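Local coordinates for protein DynF (Micromonospora chersina, PDB 6UBL) that is of unknown function but encloses a palmitic acid molecule in a beta barrel and probably binds a hydrophobic intermediate or product of dynemicin biosynthesis, at residues V91-C94 against G98-T101; V18-A23 against W63-R68; M149-I154 against N185-Q190. All coordinates share one frame; numbering follows the deposited sequence. Where two conformers were deposited one is given.

The three contacts lie at separate places on one beta-barrel chain and do not touch one another. Interactions 1 and 2 belong to neighbouring antiparallel strands, 81-92 and 54-68: the first closes a hairpin end with main-chain bonds and a long surface ion pair, the second joins the 18-23 segment to strand 54-68 through side chains, an asparagine-arginine bond and valine methyls. Both are partly buried, with interaction 2 also reaching the carboxyl end of the bound palmitic acid. Interaction 3, on the other side of the chain's centre from interaction 2, is a surface contact between two loops, made by a salt bridge and completed by the second subunit.

Interaction 1. Residues V91-C94 against G98-T101; sequences VGEC and GKIT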
loop_
_atom_site.group_PDB
_atom_site.type_symbol
_atom_site.label_atom_id
_atom_site.label_comp_id
_atom_site.label_asym_id
_atom_site.label_seq_id
_atom_site.Cartn_x
_atom_site.Cartn_y
_atom_site.Cartn_z
ATOM N N VAL A 91 12.589 -5.048 -18.138
ATOM C CA VAL A 91 11.980 -5.586 -19.346
ATOM C C VAL A 91 11.759 -7.081 -19.173
ATOM O O VAL A 91 12.631 -7.800 -18.668
ATOM C CB VAL A 91 12.854 -5.306 -20.590
ATOM C CG1 VAL A 91 12.226 -5.929 -21.834
ATOM C CG2 VAL A 91 13.058 -3.810 -20.773
ATOM N N GLY A 92 10.600 -7.550 -19.630
ATOM C CA GLY A 92 10.309 -8.969 -19.653
ATOM C C GLY A 92 9.445 -9.270 -20.857
ATOM O O GLY A 92 8.878 -8.372 -21.487
ATOM N N GLU A 93 9.326 -10.558 -21.165
ATOM C CA GLU A 93 8.644 -10.952 -22.386
ATOM C C GLU A 93 7.825 -12.207 -22.153
ATOM O O GLU A 93 8.142 -13.043 -21.302
ATOM C CB GLU A 93 9.633 -11.196 -23.525
ATOM C CG GLU A 93 9.109 -10.813 -24.891
ATOM C CD GLU A 93 10.210 -10.273 -25.780
ATOM O OE1 GLU A 93 11.165 -9.670 -25.246
ATOM O OE2 GLU A 93 10.131 -10.456 -27.010
ATOM N N CYS A 94 6.762 -12.316 -22.937
ATOM C CA CYS A 94 5.712 -13.289 -22.708
ATOM C C CYS A 94 4.925 -13.404 -24.003
ATOM O O CYS A 94 4.630 -12.392 -24.650
ATOM C CB CYS A 94 4.882 -12.750 -21.541
ATOM S SG CYS A 94 3.298 -13.473 -21.275
ATOM N N GLY A 98 3.156 -10.091 -24.693
ATOM C CA GLY A 98 4.190 -9.376 -25.412
ATOM C C GLY A 98 5.309 -8.912 -24.493
ATOM O O GLY A 98 5.449 -9.353 -23.348
ATOM N N LYS A 99 6.122 -8.001 -25.021
ATOM C CA LYS A 99 7.216 -7.411 -24.258
ATOM C C LYS A 99 6.668 -6.330 -23.335
ATOM O O LYS A 99 6.001 -5.394 -23.790
ATOM C CB LYS A 99 8.242 -6.807 -25.221
ATOM C CG LYS A 99 9.484 -6.219 -24.575
ATOM C CD LYS A 99 10.471 -5.747 -25.642
ATOM C CE LYS A 99 11.912 -6.054 -25.233
ATOM N NZ LYS A 99 12.738 -6.591 -26.358
ATOM N N ILE A 100 6.968 -6.454 -22.045
ATOM C CA ILE A 100 6.482 -5.541 -21.020
ATOM C C ILE A 100 7.674 -4.743 -20.503
ATOM O O ILE A 100 8.706 -5.323 -20.123
ATOM C CB ILE A 100 5.803 -6.308 -19.870
ATOM C CG1 ILE A 100 4.679 -7.203 -20.417
ATOM C CG2 ILE A 100 5.261 -5.341 -18.818
ATOM C CD1 ILE A 100 4.118 -8.189 -19.400
ATOM N N THR A 101 7.537 -3.416 -20.493
ATOM C CA THR A 101 8.572 -2.526 -19.985
ATOM C C THR A 101 8.017 -1.762 -18.795
ATOM O O THR A 101 6.956 -1.133 -18.898
ATOM C CB THR A 101 9.040 -1.558 -21.084
ATOM O OG1 THR A 101 9.546 -2.295 -22.189
ATOM C CG2 THR A 101 10.137 -0.640 -20.544
#
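K99 lies obliquely across both V91 and E93, with its methylenes against one and its ammonium near the other. Its CG stands anti to the backbone N (chi1 -177°), and the chain then bends at its far end. That course carries CE to V91 CG1, a tight 3.4 Å carbon contact, and leaves NZ 3.6 Å from E93 OE1, a long salt bridge at the exposed surface. E93 in turn lays its CG alongside the K99 backbone. V91 and T101, an antiparallel non-hydrogen-bonded pair, sit side by side on one face of the sheet, V91 CG2 being 4.1 Å from T101 OG1. One step along the strands G92 and I100 are the hydrogen-bonded pair, with the I100 side chain on the opposite face: G92 N gives to I100 O at 3.0 Å, and I100 N to G92 O at 2.8 Å. Past them G98 N makes a weak bond to C94 O at 2.7 Å, and the positive phi of G98 (77°) favours glycine. Together these residues form the turn end of the hairpin of strands 81-92 and 100-104. On its flanks V91 pairs through the backbone with D61 of strand 54-68 and T101 with D140 of strand 129-141, while I100 packs on F60.

Interaction 2. Residues V18-A23 against W63-R68; sequences VPNVYA and WVRVVR. With PLM (palmitic acid), chain C.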
loop_
_atom_site.group_PDB
_atom_site.type_symbol
_atom_site.label_atom_id
_atom_site.label_comp_id
_atom_site.label_asym_id
_atom_site.label_seq_id
_atom_site.Cartn_x
_atom_site.Cartn_y
_atom_site.Cartn_z
ATOM N N VAL A 18 24.398 15.002 -4.972
ATOM C CA VAL A 18 24.598 13.634 -4.500
ATOM C C VAL A 18 25.241 12.824 -5.625
ATOM O O VAL A 18 24.661 12.745 -6.723
ATOM C CB VAL A 18 23.276 13.001 -4.055
ATOM C CG1 VAL A 18 23.512 11.598 -3.525
ATOM C CG2 VAL A 18 22.604 13.883 -3.002
ATOM N N PRO A 19 26.418 12.237 -5.416
ATOM C CA PRO A 19 27.095 11.547 -6.518
ATOM C C PRO A 19 26.465 10.201 -6.841
ATOM O O PRO A 19 25.952 9.485 -5.976
ATOM C CB PRO A 19 28.522 11.345 -5.994
ATOM C CG PRO A 19 28.336 11.211 -4.516
ATOM C CD PRO A 19 27.202 12.165 -4.171
ATOM N N ASN A 20 26.532 9.854 -8.116
ATOM C CA ASN A 20 26.193 8.513 -8.547
ATOM C C ASN A 20 27.273 7.527 -8.122
ATOM O O ASN A 20 28.468 7.850 -8.068
ATOM C CB ASN A 20 26.039 8.513 -10.060
ATOM C CG ASN A 20 24.679 8.991 -10.494
ATOM O OD1 ASN A 20 23.708 8.245 -10.480
ATOM N ND2 ASN A 20 24.584 10.284 -10.809
ATOM N N VAL A 21 26.830 6.313 -7.820
ATOM C CA VAL A 21 27.701 5.204 -7.471
ATOM C C VAL A 21 27.517 4.117 -8.519
ATOM O O VAL A 21 26.383 3.718 -8.823
ATOM C CB VAL A 21 27.395 4.664 -6.065
ATOM C CG1 VAL A 21 28.436 3.640 -5.656
ATOM C CG2 VAL A 21 27.332 5.809 -5.052
ATOM N N TYR A 22 28.635 3.644 -9.067
ATOM C CA TYR A 22 28.646 2.663 -10.140
ATOM C C TYR A 22 29.553 1.502 -9.763
ATOM O O TYR A 22 30.197 1.500 -8.709
ATOM C CB TYR A 22 29.205 3.290 -11.422
ATOM C CG TYR A 22 28.392 4.445 -11.933
ATOM C CD1 TYR A 22 27.161 4.233 -12.529
ATOM C CD2 TYR A 22 28.854 5.734 -11.807
ATOM C CE1 TYR A 22 26.415 5.295 -12.999
ATOM C CE2 TYR A 22 28.122 6.806 -12.262
ATOM C CZ TYR A 22 26.901 6.569 -12.866
ATOM O OH TYR A 22 26.171 7.645 -13.326
ATOM N N ALA A 23 29.592 0.507 -10.650
ATOM C CA ALA A 23 30.459 -0.652 -10.464
ATOM C C ALA A 23 31.885 -0.230 -10.133
ATOM O O ALA A 23 32.414 0.733 -10.696
ATOM C CB ALA A 23 30.465 -1.507 -11.734
ATOM N N TRP A 63 17.261 -2.455 -14.244
ATOM C CA TRP A 63 18.050 -1.670 -13.313
ATOM C C TRP A 63 17.165 -0.660 -12.600
ATOM O O TRP A 63 16.059 -0.333 -13.048
ATOM C CB TRP A 63 19.210 -0.973 -14.025
ATOM C CG TRP A 63 18.821 -0.220 -15.263
ATOM C CD1 TRP A 63 18.910 -0.663 -16.552
ATOM C CD2 TRP A 63 18.298 1.115 -15.335
ATOM N NE1 TRP A 63 18.479 0.308 -17.418
ATOM C CE2 TRP A 63 18.091 1.408 -16.702
ATOM C CE3 TRP A 63 17.980 2.083 -14.382
ATOM C CZ2 TRP A 63 17.586 2.631 -17.137
ATOM C CZ3 TRP A 63 17.475 3.299 -14.815
ATOM C CH2 TRP A 63 17.281 3.565 -16.174
ATOM N N VAL A 64 17.671 -0.190 -11.465
ATOM C CA VAL A 64 17.057 0.879 -10.697
ATOM C C VAL A 64 18.149 1.865 -10.307
ATOM O O VAL A 64 19.325 1.508 -10.174
ATOM C CB VAL A 64 16.323 0.380 -9.443
ATOM C CG1 VAL A 64 15.112 -0.460 -9.819
ATOM C CG2 VAL A 64 17.276 -0.418 -8.552
ATOM N N ARG A 65 17.745 3.117 -10.121
ATOM C CA ARG A 65 18.589 4.173 -9.571
ATOM C C ARG A 65 17.887 4.670 -8.311
ATOM O O ARG A 65 16.733 5.125 -8.372
ATOM C CB ARG A 65 18.804 5.271 -10.604
ATOM C CG ARG A 65 19.545 4.748 -11.857
ATOM C CD ARG A 65 19.853 5.835 -12.873
ATOM N NE ARG A 65 20.685 6.857 -12.257
ATOM C CZ ARG A 65 20.325 8.125 -12.137
ATOM N NH1 ARG A 65 19.177 8.549 -12.638
ATOM N NH2 ARG A 65 21.131 8.983 -11.531
ATOM N N VAL A 66 18.570 4.555 -7.169
ATOM C CA VAL A 66 17.980 4.828 -5.864
ATOM C C VAL A 66 18.874 5.828 -5.148
ATOM O O VAL A 66 20.049 5.541 -4.891
ATOM C CB VAL A 66 17.833 3.552 -5.020
ATOM C CG1 VAL A 66 17.298 3.878 -3.634
ATOM C CG2 VAL A 66 16.934 2.530 -5.733
ATOM N N VAL A 67 18.330 7.003 -4.825
ATOM C CA VAL A 67 19.072 7.984 -4.036
ATOM C C VAL A 67 18.871 7.693 -2.554
ATOM O O VAL A 67 17.760 7.357 -2.104
ATOM C CB VAL A 67 18.665 9.429 -4.379
ATOM C CG1 VAL A 67 17.211 9.683 -4.069
ATOM C CG2 VAL A 67 19.557 10.410 -3.610
ATOM N N ARG A 68 19.955 7.814 -1.796
ATOM C CA ARG A 68 19.954 7.651 -0.353
ATOM C C ARG A 68 20.196 8.997 0.316
ATOM O O ARG A 68 21.049 9.781 -0.122
ATOM C CB ARG A 68 21.047 6.690 0.105
ATOM C CG ARG A 68 20.789 5.225 -0.191
ATOM C CD ARG A 68 21.974 4.322 0.203
ATOM N NE ARG A 68 23.054 4.341 -0.769
ATOM C CZ ARG A 68 24.120 5.127 -0.712
ATOM N NH1 ARG A 68 24.294 5.974 0.296
ATOM N NH2 ARG A 68 25.042 5.057 -1.671
HETATM C C1 PLM C . 19.730 1.318 -1.547
HETATM O O1 PLM C . 20.017 1.764 -2.742
HETATM O O2 PLM C . 20.510 1.326 -0.629
HETATM C C2 PLM C . 18.344 0.770 -1.425
HETATM C C3 PLM C . 17.932 -0.209 -2.493
HETATM C C4 PLM C . 16.543 -0.683 -2.189
HETATM C C5 PLM C . 15.730 -1.042 -3.376
HETATM C C6 PLM C . 14.317 -1.418 -2.999
HETATM C C7 PLM C . 13.851 -2.622 -3.771
HETATM C C8 PLM C . 14.114 -2.492 -5.251
HETATM C C9 PLM C . 13.375 -1.357 -5.904
HETATM C CA PLM C . 12.061 -1.802 -6.485
HETATM C CB PLM C . 12.248 -2.529 -7.803
HETATM C CC PLM C . 11.178 -2.181 -8.793
HETATM C CD PLM C . 10.175 -3.271 -9.056
HETATM C CE PLM C . 8.843 -2.691 -9.458
HETATM C CF PLM C . 7.938 -3.618 -10.209
HETATM C CG PLM C . 6.658 -2.961 -10.585
HETATM O O HOH W 1 21.973 11.956 -11.442
#
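N20 OD1 is gripped by two side chains: R65 NH2 at 2.9 Å across this contact, and N39 ND2 from the adjoining strand 37-50. The setting is the wall of the beta barrel, where the short strand 20-21 runs parallel to strand 37-50, and R65 reaches out from strand 54-68 on the other flank of that strand. The R65 bond is nearly straight, 175° at the hydrogen, and uses a lone pair of OD1 in the carbonyl plane. Amide and guanidinium are almost coplanar, 30° apart, and N20 lies at the guanidinium edge, in its plane. A water accepts from both N20 ND2 and R65 NH2, adding a second link between the two groups. A bend at chi3 (59°) brings the R65 guanidinium edge to N20; its NE and NH1 are held by N39 and E87. An apolar touch joins V18 and V67, which cross at about a right angle. R68, whose chief partner is D38, sets the edge of its guanidinium against V21 CG2. It also borders the bound palmitic acid, as does V66, with PLM O2 3.4 Å from R68 CD and PLM O1 3.6 Å from V66 CG1.

Interaction 3. Residues M149-I154 against N185-Q190; sequences MNREPI and NDPDGQ
Two loops face each other here: M149-I154 approaches a type I beta turn running from D186 to G189, closed by a bond from G189 N to D186 O, and the nearest CA atoms, of M149 and P187, are 8.0 Å apart. R151 spans the gap. Its chain is extended from CG to NE and delivers the guanidinium to D188, where NH1 and NH2 both reach one oxygen, OD1, at 3.0 and 2.9 Å. Both bonds lie in the guanidinium plane, but that plane stands 66° from the carboxylate. NH1 meets OD1 nearly along its C-O axis, while NH2 comes from above the carboxylate plane. P187 contributes a different surface: its carbonyl O sits 3.1 Å above one face of the guanidinium, toward the rim, and its CB lies 3.5 Å from R151 NH2. Within the first loop N150 ND2 bonds to E152 O at 2.8 Å, from above the carbonyl plane, and N150 is also held by V135 and A137 of strand 129-141. An alanine at R151 would remove the whole guanidinium and is likely to leave D188 without its cationic mate in this chain, and the P187 carbonyl with nothing over it from this loop. The second subunit adds its own partners: its S1 OG, the chief partner of D188, bonds to OD1, its M2 N bonds to OD2, and its G10 O accepts from R151 NH1. This is a loop-to-loop salt bridge at the dimer interface of a beta barrel, joining the connection between strands 146-149 and 154-161 to the turn between strands 170-183 and 193-205, where the second subunit's N-terminal residues meet both.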
loop_
_atom_site.group_PDB
_atom_site.type_symbol
_atom_site.label_atom_id
_atom_site.label_comp_id
_atom_site.label_asym_id
_atom_site.label_seq_id
_atom_site.Cartn_x
_atom_site.Cartn_y
_atom_site.Cartn_z
ATOM N N MET A 149 -0.999 1.497 -14.985
ATOM C CA MET A 149 -0.396 2.136 -13.831
ATOM C C MET A 149 -1.093 1.644 -12.573
ATOM O O MET A 149 -2.182 1.071 -12.626
ATOM C CB MET A 149 -0.542 3.659 -13.900
ATOM C CG MET A 149 -1.956 4.117 -14.202
ATOM S SD MET A 149 -2.181 5.888 -13.955
ATOM C CE MET A 149 -2.003 5.977 -12.177
ATOM N N ASN A 150 -0.463 1.897 -11.434
ATOM C CA ASN A 150 -1.044 1.601 -10.131
ATOM C C ASN A 150 -1.267 2.897 -9.360
ATOM O O ASN A 150 -0.396 3.770 -9.323
ATOM C CB ASN A 150 -0.165 0.636 -9.335
ATOM C CG ASN A 150 1.248 1.156 -9.126
ATOM O OD1 ASN A 150 1.952 1.465 -10.082
ATOM N ND2 ASN A 150 1.671 1.243 -7.861
ATOM N N ARG A 151 -2.443 3.017 -8.751
ATOM C CA ARG A 151 -2.730 4.093 -7.807
ATOM C C ARG A 151 -2.352 3.723 -6.384
ATOM O O ARG A 151 -1.933 4.591 -5.602
ATOM C CB ARG A 151 -4.215 4.461 -7.850
ATOM C CG ARG A 151 -4.586 5.398 -8.990
ATOM C CD ARG A 151 -6.040 5.846 -8.959
ATOM N NE ARG A 151 -6.270 6.879 -9.970
ATOM C CZ ARG A 151 -7.462 7.307 -10.369
ATOM N NH1 ARG A 151 -8.569 6.813 -9.828
ATOM N NH2 ARG A 151 -7.551 8.254 -11.291
ATOM N N GLU A 152 -2.523 2.470 -6.033
ATOM C CA GLU A 152 -2.042 1.945 -4.775
ATOM C C GLU A 152 -0.565 1.619 -4.931
ATOM O O GLU A 152 -0.206 0.846 -5.831
ATOM C CB GLU A 152 -2.842 0.671 -4.557
ATOM C CG GLU A 152 -2.596 -0.085 -3.322
ATOM C CD GLU A 152 -3.519 -1.277 -3.263
ATOM O OE1 GLU A 152 -4.693 -1.157 -3.690
ATOM O OE2 GLU A 152 -3.068 -2.337 -2.811
ATOM N N PRO A 153 0.316 2.163 -4.093
ATOM C CA PRO A 153 1.744 1.906 -4.290
ATOM C C PRO A 153 2.070 0.432 -4.099
ATOM O O PRO A 153 1.518 -0.242 -3.218
ATOM C CB PRO A 153 2.419 2.777 -3.223
ATOM C CG PRO A 153 1.387 2.971 -2.168
ATOM C CD PRO A 153 0.060 2.965 -2.884
ATOM N N ILE A 154 2.980 -0.065 -4.938
ATOM C CA ILE A 154 3.514 -1.413 -4.786
ATOM C C ILE A 154 4.567 -1.372 -3.687
ATOM O O ILE A 154 5.557 -0.639 -3.794
ATOM C CB ILE A 154 4.102 -1.926 -6.107
ATOM C CG1 ILE A 154 3.029 -1.979 -7.188
ATOM C CG2 ILE A 154 4.726 -3.303 -5.887
ATOM C CD1 ILE A 154 3.571 -2.025 -8.603
ATOM N N ASN A 185 -5.072 5.601 -19.742
ATOM C CA ASN A 185 -6.081 6.395 -20.425
ATOM C C ASN A 185 -7.469 6.302 -19.794
ATOM O O ASN A 185 -8.389 6.978 -20.267
ATOM C CB ASN A 185 -6.178 5.957 -21.887
ATOM C CG ASN A 185 -4.923 6.265 -22.668
ATOM O OD1 ASN A 185 -4.278 7.289 -22.448
ATOM N ND2 ASN A 185 -4.575 5.382 -23.597
ATOM N N ASP A 186 -7.659 5.487 -18.761
ATOM C CA ASP A 186 -8.960 5.389 -18.103
ATOM C C ASP A 186 -8.705 5.067 -16.633
ATOM O O ASP A 186 -9.146 4.024 -16.131
ATOM C CB ASP A 186 -9.828 4.330 -18.781
ATOM C CG ASP A 186 -11.258 4.299 -18.253
ATOM O OD1 ASP A 186 -11.756 5.314 -17.721
ATOM O OD2 ASP A 186 -11.900 3.239 -18.388
ATOM N N PRO A 187 -7.982 5.939 -15.917
ATOM C CA PRO A 187 -7.543 5.589 -14.556
ATOM C C PRO A 187 -8.673 5.583 -13.544
ATOM O O PRO A 187 -8.497 5.001 -12.464
ATOM C CB PRO A 187 -6.498 6.668 -14.226
ATOM C CG PRO A 187 -6.910 7.838 -15.053
ATOM C CD PRO A 187 -7.472 7.261 -16.339
ATOM N N ASP A 188 -9.819 6.201 -13.849
ATOM C CA ASP A 188 -10.987 6.084 -12.987
ATOM C C ASP A 188 -11.861 4.894 -13.370
ATOM O O ASP A 188 -12.959 4.742 -12.813
ATOM C CB ASP A 188 -11.890 7.322 -13.078
ATOM C CG ASP A 188 -11.338 8.547 -12.361
ATOM O OD1 ASP A 188 -10.452 8.442 -11.497
ATOM O OD2 ASP A 188 -11.849 9.653 -12.650
ATOM N N GLY A 189 -11.423 4.071 -14.331
ATOM C CA GLY A 189 -12.209 2.943 -14.779
ATOM C C GLY A 189 -11.942 1.693 -13.966
ATOM O O GLY A 189 -11.203 1.696 -12.983
ATOM N N GLN A 190 -12.579 0.600 -14.380
ATOM C CA GLN A 190 -12.279 -0.678 -13.755
ATOM C C GLN A 190 -10.828 -1.053 -14.049
ATOM O O GLN A 190 -10.299 -0.729 -15.117
ATOM C CB GLN A 190 -13.183 -1.786 -14.301
ATOM C CG GLN A 190 -14.632 -1.707 -13.863
ATOM C CD GLN A 190 -15.339 -3.055 -13.887
ATOM O OE1 GLN A 190 -14.715 -4.106 -13.714
ATOM N NE2 GLN A 190 -16.649 -3.025 -14.093
#